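Local coordinates for protein tetraacyldisaccharide 4'-kinase (Aquifex aeolicus, PDB 4EHX) that serves as the 4'-kinase of lipid A biosynthesis, an atypical P-loop kinase that uses ATP to phosphorylate a tetraacyldisaccharide 1-phosphate at the membrane interface, at residues L34-L44 and P132-Q142; L154-D162 and E189-T197. All blocks are in the same frame, centred on the assembly; numbering follows the deposited sequence.

Interaction 1: residues L34-L44 and P132-Q142; sequences LPVPVISVGNL and PEVFILDDGFQ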
loop_
_atom_site.group_PDB
_atom_site.type_symbol
_atom_site.label_atom_id
_atom_site.label_comp_id
_atom_site.label_asym_id
_atom_site.label_seq_id
_atom_site.Cartn_x
_atom_site.Cartn_y
_atom_site.Cartn_z
ATOM N N LEU A 34 -21.643 0.645 4.750
ATOM C CA LEU A 34 -21.838 -0.662 4.110
ATOM C C LEU A 34 -22.324 -1.696 5.130
ATOM O O LEU A 34 -22.029 -1.580 6.324
ATOM C CB LEU A 34 -20.544 -1.137 3.440
ATOM C CG LEU A 34 -20.152 -0.337 2.192
ATOM C CD1 LEU A 34 -18.699 -0.629 1.807
ATOM C CD2 LEU A 34 -21.098 -0.642 1.018
ATOM N N PRO A 35 -23.093 -2.701 4.664
ATOM C CA PRO A 35 -23.702 -3.701 5.552
ATOM C C PRO A 35 -22.768 -4.839 5.955
ATOM O O PRO A 35 -23.240 -5.790 6.572
ATOM C CB PRO A 35 -24.862 -4.250 4.712
ATOM C CG PRO A 35 -24.370 -4.135 3.303
ATOM C CD PRO A 35 -23.587 -2.825 3.280
ATOM N N VAL A 36 -21.484 -4.770 5.610
ATOM C CA VAL A 36 -20.516 -5.706 6.180
ATOM C C VAL A 36 -19.387 -4.883 6.794
ATOM O O VAL A 36 -19.284 -3.702 6.520
ATOM C CB VAL A 36 -19.941 -6.701 5.125
ATOM C CG1 VAL A 36 -21.044 -7.571 4.541
ATOM C CG2 VAL A 36 -19.188 -5.957 4.010
ATOM N N PRO A 37 -18.535 -5.510 7.613
ATOM C CA PRO A 37 -17.415 -4.797 8.239
ATOM C C PRO A 37 -16.413 -4.197 7.239
ATOM O O PRO A 37 -16.146 -4.762 6.163
ATOM C CB PRO A 37 -16.746 -5.874 9.101
ATOM C CG PRO A 37 -17.840 -6.871 9.376
ATOM C CD PRO A 37 -18.646 -6.899 8.101
ATOM N N VAL A 38 -15.919 -3.011 7.601
ATOM C CA VAL A 38 -14.960 -2.264 6.813
ATOM C C VAL A 38 -13.776 -1.902 7.703
ATOM O O VAL A 38 -13.929 -1.278 8.762
ATOM C CB VAL A 38 -15.584 -0.962 6.255
ATOM C CG1 VAL A 38 -14.527 -0.147 5.510
ATOM C CG2 VAL A 38 -16.763 -1.307 5.333
ATOM N N ILE A 39 -12.593 -2.318 7.275
ATOM C CA ILE A 39 -11.366 -1.957 7.951
ATOM C C ILE A 39 -10.623 -1.023 7.012
ATOM O O ILE A 39 -10.447 -1.340 5.849
ATOM C CB ILE A 39 -10.494 -3.187 8.187
ATOM C CG1 ILE A 39 -11.256 -4.234 9.016
ATOM C CG2 ILE A 39 -9.169 -2.782 8.873
ATOM C CD1 ILE A 39 -10.590 -5.635 9.002
ATOM N N SER A 40 -10.183 0.130 7.503
ATOM C CA SER A 40 -9.411 1.022 6.659
ATOM C C SER A 40 -7.940 0.943 7.028
ATOM O O SER A 40 -7.586 0.899 8.203
ATOM C CB SER A 40 -9.904 2.471 6.787
ATOM O OG SER A 40 -9.130 3.324 5.960
ATOM N N VAL A 41 -7.089 0.911 6.009
ATOM C CA VAL A 41 -5.656 1.059 6.187
ATOM C C VAL A 41 -5.264 2.360 5.526
ATOM O O VAL A 41 -5.628 2.630 4.373
ATOM C CB VAL A 41 -4.860 -0.134 5.572
ATOM C CG1 VAL A 41 -3.337 0.105 5.740
ATOM C CG2 VAL A 41 -5.295 -1.433 6.243
ATOM N N GLY A 42 -4.532 3.199 6.250
ATOM C CA GLY A 42 -4.161 4.472 5.686
ATOM C C GLY A 42 -2.955 5.097 6.352
ATOM O O GLY A 42 -2.368 4.549 7.293
ATOM N N ASN A 43 -2.578 6.258 5.853
ATOM C CA ASN A 43 -1.514 7.014 6.492
ATOM C C ASN A 43 -1.699 8.513 6.263
ATOM O O ASN A 43 -2.675 8.950 5.630
ATOM C CB ASN A 43 -0.141 6.521 6.055
ATOM C CG ASN A 43 0.287 7.108 4.747
ATOM O OD1 ASN A 43 -0.516 7.228 3.824
ATOM N ND2 ASN A 43 1.552 7.504 4.659
ATOM N N LEU A 44 -0.786 9.300 6.807
ATOM C CA LEU A 44 -0.946 10.746 6.792
ATOM C C LEU A 44 -0.127 11.398 5.693
ATOM O O LEU A 44 -0.366 12.544 5.344
ATOM C CB LEU A 44 -0.539 11.344 8.147
ATOM C CG LEU A 44 -1.464 11.080 9.327
ATOM C CD1 LEU A 44 -0.990 11.860 10.537
ATOM C CD2 LEU A 44 -2.878 11.482 8.968
ATOM N N PRO A 132 -18.505 -10.459 -0.665
ATOM C CA PRO A 132 -17.469 -10.440 0.372
ATOM C C PRO A 132 -18.023 -10.423 1.799
ATOM O O PRO A 132 -19.153 -10.000 2.035
ATOM C CB PRO A 132 -16.707 -9.144 0.074
ATOM C CG PRO A 132 -17.743 -8.249 -0.508
ATOM C CD PRO A 132 -18.675 -9.130 -1.293
ATOM N N GLU A 133 -17.222 -10.896 2.746
ATOM C CA GLU A 133 -17.583 -10.823 4.156
ATOM C C GLU A 133 -16.957 -9.625 4.864
ATOM O O GLU A 133 -17.400 -9.242 5.934
ATOM C CB GLU A 133 -17.162 -12.107 4.855
ATOM C CG GLU A 133 -17.995 -13.277 4.397
ATOM C CD GLU A 133 -17.462 -14.601 4.890
ATOM O OE1 GLU A 133 -16.273 -14.887 4.664
ATOM O OE2 GLU A 133 -18.240 -15.344 5.510
ATOM N N VAL A 134 -15.906 -9.057 4.280
ATOM C CA VAL A 134 -15.231 -7.908 4.892
ATOM C C VAL A 134 -14.520 -7.109 3.813
ATOM O O VAL A 134 -14.036 -7.682 2.829
ATOM C CB VAL A 134 -14.223 -8.359 5.994
ATOM C CG1 VAL A 134 -13.176 -9.351 5.417
ATOM C CG2 VAL A 134 -13.547 -7.146 6.651
ATOM N N PHE A 135 -14.488 -5.785 3.966
ATOM C CA PHE A 135 -13.732 -4.922 3.069
ATOM C C PHE A 135 -12.510 -4.340 3.750
ATOM O O PHE A 135 -12.539 -4.014 4.937
ATOM C CB PHE A 135 -14.576 -3.739 2.599
ATOM C CG PHE A 135 -15.687 -4.123 1.698
ATOM C CD1 PHE A 135 -15.427 -4.487 0.384
ATOM C CD2 PHE A 135 -17.002 -4.098 2.152
ATOM C CE1 PHE A 135 -16.469 -4.836 -0.476
ATOM C CE2 PHE A 135 -18.047 -4.444 1.303
ATOM C CZ PHE A 135 -17.775 -4.810 -0.016
ATOM N N ILE A 136 -11.430 -4.209 2.987
ATOM C CA ILE A 136 -10.277 -3.460 3.463
ATOM C C ILE A 136 -10.124 -2.265 2.526
ATOM O O ILE A 136 -10.070 -2.431 1.303
ATOM C CB ILE A 136 -8.982 -4.305 3.411
ATOM C CG1 ILE A 136 -9.048 -5.493 4.390
ATOM C CG2 ILE A 136 -7.760 -3.437 3.691
ATOM C CD1 ILE A 136 -7.962 -6.551 4.103
ATOM N N LEU A 137 -10.058 -1.062 3.085
ATOM C CA LEU A 137 -9.781 0.088 2.241
ATOM C C LEU A 137 -8.269 0.197 2.201
ATOM O O LEU A 137 -7.610 0.329 3.244
ATOM C CB LEU A 137 -10.353 1.388 2.835
ATOM C CG LEU A 137 -11.784 1.359 3.385
ATOM C CD1 LEU A 137 -12.239 2.796 3.757
ATOM C CD2 LEU A 137 -12.750 0.760 2.359
ATOM N N ASP A 138 -7.692 0.117 1.016
ATOM C CA ASP A 138 -6.280 0.412 0.959
ATOM C C ASP A 138 -6.214 1.932 0.759
ATOM O O ASP A 138 -6.832 2.503 -0.143
ATOM C CB ASP A 138 -5.528 -0.416 -0.090
ATOM C CG ASP A 138 -5.797 0.038 -1.489
ATOM O OD1 ASP A 138 -6.807 0.729 -1.676
ATOM O OD2 ASP A 138 -5.012 -0.306 -2.404
ATOM N N ASP A 139 -5.507 2.589 1.641
ATOM C CA ASP A 139 -5.409 4.024 1.562
ATOM C C ASP A 139 -6.765 4.711 1.775
ATOM O O ASP A 139 -7.225 5.501 0.948
ATOM C CB ASP A 139 -4.769 4.444 0.236
ATOM C CG ASP A 139 -4.174 5.825 0.325
ATOM O OD1 ASP A 139 -3.780 6.184 1.453
ATOM O OD2 ASP A 139 -4.126 6.552 -0.687
ATOM N N GLY A 140 -7.392 4.426 2.910
ATOM C CA GLY A 140 -8.735 4.908 3.141
ATOM C C GLY A 140 -8.873 5.896 4.283
ATOM O O GLY A 140 -9.994 6.296 4.595
ATOM N N PHE A 141 -7.766 6.309 4.904
ATOM C CA PHE A 141 -7.866 7.218 6.077
ATOM C C PHE A 141 -8.584 8.554 5.790
ATOM O O PHE A 141 -9.365 9.051 6.613
ATOM C CB PHE A 141 -6.480 7.500 6.692
ATOM C CG PHE A 141 -6.533 8.126 8.066
ATOM C CD1 PHE A 141 -6.878 7.368 9.186
ATOM C CD2 PHE A 141 -6.207 9.460 8.248
ATOM C CE1 PHE A 141 -6.916 7.954 10.467
ATOM C CE2 PHE A 141 -6.225 10.050 9.520
ATOM C CZ PHE A 141 -6.586 9.294 10.626
ATOM N N GLN A 142 -8.318 9.133 4.628
ATOM C CA GLN A 142 -8.945 10.398 4.232
ATOM C C GLN A 142 -10.363 10.247 3.647
ATOM O O GLN A 142 -11.078 11.243 3.469
ATOM C CB GLN A 142 -8.060 11.114 3.203
ATOM C CG GLN A 142 -6.776 11.720 3.782
ATOM C CD GLN A 142 -5.708 10.679 4.084
ATOM O OE1 GLN A 142 -5.508 9.730 3.318
ATOM N NE2 GLN A 142 -5.017 10.853 5.197
HETATM O O HOH W 1 -4.997 7.041 3.782
#

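Interaction 2: residues L154-D162 and E189-T197; sequences LLKKKDLKD and EVEPFEFFT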
loop_
_atom_site.group_PDB
_atom_site.type_symbol
_atom_site.label_atom_id
_atom_site.label_comp_id
_atom_site.label_asym_id
_atom_site.label_seq_id
_atom_site.Cartn_x
_atom_site.Cartn_y
_atom_site.Cartn_z
ATOM N N LEU A 154 -1.237 4.135 9.786
ATOM C CA LEU A 154 0.199 3.847 9.825
ATOM C C LEU A 154 0.945 5.149 9.979
ATOM O O LEU A 154 0.626 6.135 9.300
ATOM C CB LEU A 154 0.652 3.160 8.533
ATOM C CG LEU A 154 0.482 1.635 8.479
ATOM C CD1 LEU A 154 -0.955 1.213 8.751
ATOM C CD2 LEU A 154 0.937 1.129 7.103
ATOM N N LEU A 155 1.941 5.141 10.857
ATOM C CA LEU A 155 2.773 6.307 11.126
ATOM C C LEU A 155 4.231 5.907 11.106
ATOM O O LEU A 155 4.612 4.952 11.781
ATOM C CB LEU A 155 2.487 6.846 12.526
ATOM C CG LEU A 155 1.429 7.897 12.841
ATOM C CD1 LEU A 155 1.605 8.253 14.308
ATOM C CD2 LEU A 155 1.554 9.147 11.961
ATOM N N LYS A 156 5.060 6.642 10.372
ATOM C CA LYS A 156 6.508 6.464 10.514
ATOM C C LYS A 156 7.138 7.623 11.274
ATOM O O LYS A 156 6.575 8.721 11.346
ATOM C CB LYS A 156 7.184 6.276 9.157
ATOM C CG LYS A 156 7.029 7.446 8.236
ATOM C CD LYS A 156 7.531 7.118 6.853
ATOM C CE LYS A 156 7.186 8.233 5.892
ATOM N NZ LYS A 156 7.599 7.892 4.506
ATOM N N LYS A 157 8.309 7.386 11.852
ATOM C CA LYS A 157 8.941 8.415 12.677
ATOM C C LYS A 157 9.032 9.739 11.914
ATOM O O LYS A 157 8.770 10.802 12.470
ATOM C CB LYS A 157 10.327 7.962 13.157
ATOM C CG LYS A 157 10.999 8.949 14.119
ATOM C CD LYS A 157 12.396 8.458 14.510
ATOM C CE LYS A 157 13.080 9.399 15.487
ATOM N NZ LYS A 157 14.465 8.934 15.797
ATOM N N LYS A 158 9.389 9.670 10.635
ATOM C CA LYS A 158 9.515 10.874 9.802
ATOM C C LYS A 158 8.235 11.728 9.779
ATOM O O LYS A 158 8.303 12.967 9.715
ATOM C CB LYS A 158 9.883 10.470 8.375
ATOM C CG LYS A 158 10.247 11.639 7.461
ATOM C CD LYS A 158 10.375 11.163 6.026
ATOM C CE LYS A 158 10.758 12.301 5.091
ATOM N NZ LYS A 158 10.782 11.857 3.665
ATOM N N ASP A 159 7.076 11.070 9.819
ATOM C CA ASP A 159 5.784 11.777 9.803
ATOM C C ASP A 159 5.659 12.763 10.959
ATOM O O ASP A 159 5.128 13.868 10.791
ATOM C CB ASP A 159 4.613 10.789 9.877
ATOM C CG ASP A 159 4.468 9.942 8.623
ATOM O OD1 ASP A 159 4.864 10.409 7.531
ATOM O OD2 ASP A 159 3.935 8.809 8.720
ATOM N N LEU A 160 6.129 12.358 12.139
ATOM C CA LEU A 160 5.995 13.183 13.347
ATOM C C LEU A 160 6.785 14.485 13.269
ATOM O O LEU A 160 6.519 15.431 14.016
ATOM C CB LEU A 160 6.427 12.396 14.585
ATOM C CG LEU A 160 5.616 11.147 14.933
ATOM C CD1 LEU A 160 6.219 10.453 16.138
ATOM C CD2 LEU A 160 4.163 11.510 15.198
ATOM N N LYS A 161 7.754 14.536 12.362
ATOM C CA LYS A 161 8.580 15.726 12.211
ATOM C C LYS A 161 8.234 16.503 10.945
ATOM O O LYS A 161 8.870 17.506 10.647
ATOM C CB LYS A 161 10.059 15.332 12.181
ATOM C CG LYS A 161 10.505 14.509 13.384
ATOM C CD LYS A 161 11.926 13.970 13.221
ATOM C CE LYS A 161 11.988 12.860 12.184
ATOM N NZ LYS A 161 13.292 12.142 12.205
ATOM N N ASP A 162 7.226 16.039 10.209
ATOM C CA ASP A 162 6.949 16.541 8.866
ATOM C C ASP A 162 5.966 17.721 8.866
ATOM O O ASP A 162 5.475 18.137 9.913
ATOM C CB ASP A 162 6.399 15.397 8.006
ATOM C CG ASP A 162 6.805 15.506 6.541
ATOM O OD1 ASP A 162 6.896 16.636 6.026
ATOM O OD2 ASP A 162 7.037 14.451 5.904
ATOM N N GLU A 189 12.359 -1.309 11.544
ATOM C CA GLU A 189 13.593 -2.017 11.199
ATOM C C GLU A 189 14.728 -1.065 10.819
ATOM O O GLU A 189 15.884 -1.473 10.751
ATOM C CB GLU A 189 13.351 -3.055 10.087
ATOM C CG GLU A 189 13.131 -2.487 8.691
ATOM C CD GLU A 189 11.710 -1.986 8.466
ATOM O OE1 GLU A 189 10.832 -2.270 9.307
ATOM O OE2 GLU A 189 11.465 -1.307 7.446
ATOM N N VAL A 190 14.407 0.204 10.589
ATOM C CA VAL A 190 15.437 1.183 10.227
ATOM C C VAL A 190 15.334 2.538 10.923
ATOM O O VAL A 190 16.322 3.260 11.022
ATOM C CB VAL A 190 15.420 1.517 8.719
ATOM C CG1 VAL A 190 14.036 1.929 8.285
ATOM C CG2 VAL A 190 16.418 2.619 8.412
ATOM N N GLU A 191 14.138 2.889 11.391
ATOM C CA GLU A 191 13.954 4.117 12.159
ATOM C C GLU A 191 13.011 3.812 13.307
ATOM O O GLU A 191 11.869 4.283 13.323
ATOM C CB GLU A 191 13.413 5.303 11.362
ATOM C CG GLU A 191 14.478 6.174 10.729
ATOM C CD GLU A 191 13.965 7.566 10.416
ATOM O OE1 GLU A 191 14.087 8.003 9.252
ATOM O OE2 GLU A 191 13.438 8.225 11.337
ATOM N N PRO A 192 13.489 3.036 14.285
ATOM C CA PRO A 192 12.644 2.604 15.398
ATOM C C PRO A 192 12.188 3.806 16.197
ATOM O O PRO A 192 12.950 4.763 16.342
ATOM C CB PRO A 192 13.591 1.768 16.269
ATOM C CG PRO A 192 14.821 1.540 15.445
ATOM C CD PRO A 192 14.901 2.664 14.475
ATOM N N PHE A 193 10.973 3.755 16.725
ATOM C CA PHE A 193 10.496 4.836 17.577
ATOM C C PHE A 193 9.307 4.403 18.401
ATOM O O PHE A 193 8.671 3.396 18.109
ATOM C CB PHE A 193 10.144 6.085 16.750
ATOM C CG PHE A 193 8.872 5.961 15.936
ATOM C CD1 PHE A 193 8.834 5.173 14.793
ATOM C CD2 PHE A 193 7.727 6.663 16.299
ATOM C CE1 PHE A 193 7.669 5.069 14.039
ATOM C CE2 PHE A 193 6.556 6.575 15.551
ATOM C CZ PHE A 193 6.524 5.778 14.413
ATOM N N GLU A 194 9.002 5.193 19.423
ATOM C CA GLU A 194 7.837 4.966 20.259
ATOM C C GLU A 194 6.895 6.145 20.089
ATOM O O GLU A 194 7.324 7.261 19.801
ATOM C CB GLU A 194 8.255 4.853 21.727
ATOM C CG GLU A 194 9.357 3.836 21.993
ATOM C CD GLU A 194 8.840 2.412 22.089
ATOM O OE1 GLU A 194 7.602 2.226 22.110
ATOM O OE2 GLU A 194 9.674 1.479 22.152
ATOM N N PHE A 195 5.608 5.903 20.274
ATOM C CA PHE A 195 4.639 6.981 20.201
ATOM C C PHE A 195 3.404 6.607 20.997
ATOM O O PHE A 195 2.637 5.729 20.596
ATOM C CB PHE A 195 4.275 7.254 18.745
ATOM C CG PHE A 195 3.394 8.453 18.556
ATOM C CD1 PHE A 195 3.784 9.694 19.026
ATOM C CD2 PHE A 195 2.186 8.342 17.889
ATOM C CE1 PHE A 195 2.975 10.803 18.847
ATOM C CE2 PHE A 195 1.375 9.445 17.704
ATOM C CZ PHE A 195 1.770 10.678 18.181
ATOM N N PHE A 196 3.217 7.276 22.130
ATOM C CA PHE A 196 2.101 6.968 23.015
ATOM C C PHE A 196 0.940 7.943 22.858
ATOM O O PHE A 196 1.111 9.163 22.956
ATOM C CB PHE A 196 2.544 6.942 24.477
ATOM C CG PHE A 196 1.423 6.665 25.432
ATOM C CD1 PHE A 196 1.051 5.362 25.723
ATOM C CD2 PHE A 196 0.724 7.705 26.020
ATOM C CE1 PHE A 196 0.010 5.101 26.595
ATOM C CE2 PHE A 196 -0.317 7.453 26.891
ATOM C CZ PHE A 196 -0.674 6.146 27.179
ATOM N N THR A 197 -0.242 7.385 22.626
ATOM C CA THR A 197 -1.453 8.166 22.454
ATOM C C THR A 197 -2.574 7.638 23.336
ATOM O O THR A 197 -3.631 8.259 23.442
ATOM C CB THR A 197 -1.954 8.089 21.001
ATOM O OG1 THR A 197 -2.262 6.726 20.678
ATOM C CG2 THR A 197 -0.905 8.615 20.038
HETATM O O HOH W 2 10.012 4.941 11.387
HETATM O O HOH W 3 15.185 5.962 14.961
HETATM O O HOH W 4 13.290 6.868 18.142
#

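Interaction 1: residues L34-L44 and P132-Q142
F135 N donates to P37 O at 2.9 Å, opening a run of parallel-strand bonds: I39 N reaches F135 O, L137 N reaches I39 O, and V41 N reaches L137 O. The two strands run side by side in the same direction, their axes 16° apart. Beyond them, G140 N bonds V41 O from above the carbonyl plane.

Apolar contacts alternate between the two faces of the sheet. On one, V38 CG1 lies 3.7 Å from L137 CD2, and S40 CB packs on CD1 of the same leucine; on the other, V41 CG2 and I136 CG2 sit side by side, and V41 also packs against helix 51-61. V36 CG2 comes within 3.3 Å of F135 CE2, crossing the side chain at about a right angle, and L34 CD1 touches the same ring carbons, CD2 and CE2.

This is the core pairing of a P-loop kinase. Strand 38-43 delivers the chain to the predicted ATP-binding loop that starts at S45, while strand 134-138, which ends at D138 and is followed by D139, is consistent with a Walker B strand.

Bent at chi2 (76°), the Q142 chain brings NE2 to 3.0 Å from N43 O, which lies in its amide plane; NE2 also serves E172. One water accepts from N43 N and F141 N and donates to Q142 OE1 and D139 OD1, the last also salt-bridged to R171.

Interaction 2: residues L154-D162 and E189-T197
F193 lays one face of its ring over K157, where strand 150-156 of the P-loop kinase core passes into a single, weakly bonded helical turn. The loop that follows strand 182-186 carries this phenylalanine across the turn. K157 CA stands above the middle of the ring, 3.7 Å from its plane, and K157 CB makes a CH-pi contact with it, 3.9 Å from the centroid. L155 O meets the same ring at its edge and near its plane, 3.4 Å from F193 CZ. With chi1 at 73°, CG of F193 sits between its own backbone N and carbonyl carbon, which turns the ring inward onto the turn. At the start of the turn D159 OD2 accepts from K156 N, and D159 N bonds K156 O in return.

L160 bridges the two rings. Its CD1 approaches F193 obliquely, whereas CD2 stands over a face of F195, 18° off the normal. L155 CD1 adds an oblique touch, 3.6 Å from F195 CE2. Were F193 cut back to an alanine, K157 CA and CB would probably lose their aromatic cover, and L160 CD1 one of its two ring partners.

At the surface end, the K157 chain slides past F193 in the opposite direction, extended throughout, and crosses E191 at about a right angle. K157 CD comes within 3.3 Å of E191 OE2, but the charged nitrogens of K157 and K161 stop beyond salt-bridge range. One water accepts from K157 N and donates to E191 O, and another accepts from K157 NZ and donates to P192 O at 2.9 Å.

In the fold
Interaction 1 closes before interaction 2 opens along the chain, and their centres lie 22 Å apart, yet both draw on neighbouring strands. Strand 38-43 pairs with 134-138 on one flank and with 150-156 on the other, and 150-156 pairs in turn with 182-186, whose following loop supplies the second half of interaction 2. The two contacts meet directly where G42 O probably accepts from L154 N, 2.8 Å away. Interaction 1 thus belongs to the buried centre of the parallel-stranded core, and interaction 2 to its surface. Both reach the predicted ATP-binding loop: strand 38-43 leads into it, while K156 and D159 bond G48 and S45.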